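Local structure of Phospholipase/Carboxylesterase (Dyadobacter fermentans, 4H0C) at residues A[68-73]-A[136-141]. The protein probably hydrolyses carboxylic esters, as an alpha/beta hydrolase of the phospholipase/carboxylesterase family. Residues are numbered along the deposited sequence; the frame is centred on the assembly and turned at random.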
loop_
_atom_site.group_PDB
_atom_site.type_symbol
_atom_site.label_atom_id
_atom_site.label_comp_id
_atom_site.label_asym_id
_atom_site.label_seq_id
_atom_site.Cartn_x
_atom_site.Cartn_y
_atom_site.Cartn_z
HETATM N N MSE A 68 -3.004 4.585 13.842
HETATM C CA MSE A 68 -2.241 5.286 14.867
HETATM C C MSE A 68 -2.522 4.898 16.329
HETATM O O MSE A 68 -2.067 5.574 17.252
HETATM C CB MSE A 68 -2.325 6.781 14.642
HETATM C CG MSE A 68 -1.401 7.128 13.457
HETATM SE SE MSE A 68 -1.347 8.960 13.155
HETATM C CE MSE A 68 -3.238 9.242 13.296
ATOM N N ALA A 69 -3.263 3.813 16.534
ATOM C CA ALA A 69 -3.330 3.204 17.858
ATOM C C ALA A 69 -1.929 2.703 18.279
ATOM O O ALA A 69 -1.091 2.369 17.413
ATOM C CB ALA A 69 -4.311 2.037 17.870
ATOM N N PRO A 70 -1.668 2.622 19.600
ATOM C CA PRO A 70 -0.443 1.902 20.042
ATOM C C PRO A 70 -0.334 0.596 19.309
ATOM O O PRO A 70 -1.271 -0.207 19.321
ATOM C CB PRO A 70 -0.688 1.653 21.524
ATOM C CG PRO A 70 -1.583 2.799 21.926
ATOM C CD PRO A 70 -2.471 3.108 20.743
ATOM N N VAL A 71 0.798 0.388 18.654
ATOM C CA VAL A 71 0.880 -0.666 17.653
ATOM C C VAL A 71 0.576 -2.056 18.232
ATOM O O VAL A 71 -0.018 -2.916 17.543
ATOM C CB VAL A 71 2.195 -0.618 16.867
ATOM C CG1 VAL A 71 3.388 -0.999 17.755
ATOM C CG2 VAL A 71 2.088 -1.515 15.640
ATOM N N GLN A 72 0.956 -2.275 19.493
ATOM C CA GLN A 72 0.675 -3.578 20.113
ATOM C C GLN A 72 -0.825 -3.923 20.127
ATOM O O GLN A 72 -1.184 -5.106 20.124
ATOM C CB GLN A 72 1.332 -3.722 21.494
ATOM C CG GLN A 72 2.857 -3.873 21.429
ATOM C CD GLN A 72 3.336 -4.951 20.436
ATOM O OE1 GLN A 72 2.864 -6.100 20.459
ATOM N NE2 GLN A 72 4.283 -4.584 19.564
ATOM N N GLN A 73 -1.690 -2.905 20.117
ATOM C CA GLN A 73 -3.148 -3.131 20.104
ATOM C C GLN A 73 -3.630 -3.630 18.754
ATOM O O GLN A 73 -4.724 -4.185 18.655
ATOM C CB GLN A 73 -3.919 -1.879 20.554
ATOM C CG GLN A 73 -3.708 -1.575 22.032
ATOM C CD GLN A 73 -4.229 -0.216 22.431
ATOM O OE1 GLN A 73 -4.857 0.481 21.636
ATOM N NE2 GLN A 73 -3.962 0.176 23.683
ATOM N N ILE A 136 2.616 3.233 10.110
ATOM C CA ILE A 136 1.703 2.721 11.135
ATOM C C ILE A 136 2.287 2.835 12.542
ATOM O O ILE A 136 3.456 2.536 12.745
ATOM C CB ILE A 136 1.302 1.243 10.806
ATOM C CG1 ILE A 136 0.443 1.175 9.519
ATOM C CG2 ILE A 136 0.577 0.571 11.970
ATOM C CD1 ILE A 136 0.136 -0.231 9.035
ATOM N N GLY A 137 1.460 3.265 13.506
ATOM C CA GLY A 137 1.795 3.207 14.938
ATOM C C GLY A 137 1.569 4.532 15.620
ATOM O O GLY A 137 1.773 5.570 15.003
ATOM N N GLN A 138 1.187 4.517 16.898
ATOM C CA GLN A 138 1.072 5.758 17.648
ATOM C C GLN A 138 2.420 6.485 17.638
ATOM O O GLN A 138 2.472 7.707 17.418
ATOM C CB GLN A 138 0.620 5.488 19.072
ATOM C CG GLN A 138 0.286 6.774 19.818
ATOM C CD GLN A 138 -0.357 6.506 21.150
ATOM O OE1 GLN A 138 -1.566 6.379 21.246
ATOM N NE2 GLN A 138 0.453 6.389 22.177
ATOM N N GLU A 139 3.490 5.733 17.898
ATOM C CA GLU A 139 4.865 6.228 17.773
ATOM C C GLU A 139 5.449 5.586 16.522
ATOM O O GLU A 139 5.224 4.408 16.294
ATOM C CB GLU A 139 5.703 5.811 18.994
ATOM C CG GLU A 139 5.406 6.596 20.265
ATOM C CD GLU A 139 4.135 6.149 20.967
ATOM O OE1 GLU A 139 3.778 4.953 20.857
ATOM O OE2 GLU A 139 3.496 6.995 21.636
ATOM N N LEU A 140 6.164 6.341 15.693
ATOM C CA LEU A 140 6.904 5.710 14.602
ATOM C C LEU A 140 8.061 4.934 15.202
ATOM O O LEU A 140 8.796 5.459 16.035
ATOM C CB LEU A 140 7.425 6.744 13.624
ATOM C CG LEU A 140 6.332 7.576 12.931
ATOM C CD1 LEU A 140 6.881 8.905 12.431
ATOM C CD2 LEU A 140 5.687 6.776 11.815
ATOM N N ALA A 141 8.202 3.678 14.793
ATOM C CA ALA A 141 9.296 2.844 15.249
ATOM C C ALA A 141 10.300 2.718 14.099
ATOM O O ALA A 141 10.211 1.788 13.288
ATOM C CB ALA A 141 8.773 1.473 15.668
HETATM O O HOH W 1 2.817 2.567 18.473
#
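Ala69 and Gln138 join the two loops through their backbones: Gln138 N donates to Ala69 O at 3.2 Å, a weak bond bent to 130° at the hydrogen. The backbones come nearest at Met68 and Gln138, where Met68 O lies 3.2 Å from Gln138 CA. A water adds a second link, accepting from Val71 N at 3.0 Å and from Glu139 N at 3.3 Å. The Gln138 side chain runs obliquely across Pro70. Its CG is anti to the backbone N (chi1 -171°), and the chain stays extended as far as the amide. This sets OE1 against CD and CG of the Pro70 ring, with Gln138 OE1 3.4 Å from Pro70 CD. The other end of the amide is tied down within its own loop, since Gln138 NE2 donates almost straight to the syn side of Glu139 OE2 at 3.1 Å. With an alanine in place of Pro70, CG and CD are gone, and the Gln138 amide would probably lose the surface that OE1 packs against. Val71 CB sits 4.3 Å from Gly137 CA. A side chain at Gly137 would run into the carbonyl O of Ile136 and into Glu139 O, which explains the glycine. Arg169 of helix 167-179 holds Gly137 O, and Leu78 of helix 77-94 touches Val71 and Ile136. The contact thus joins two connecting loops of the alpha/beta-hydrolase fold, one following strand 50-55 and the other following strand 127-131.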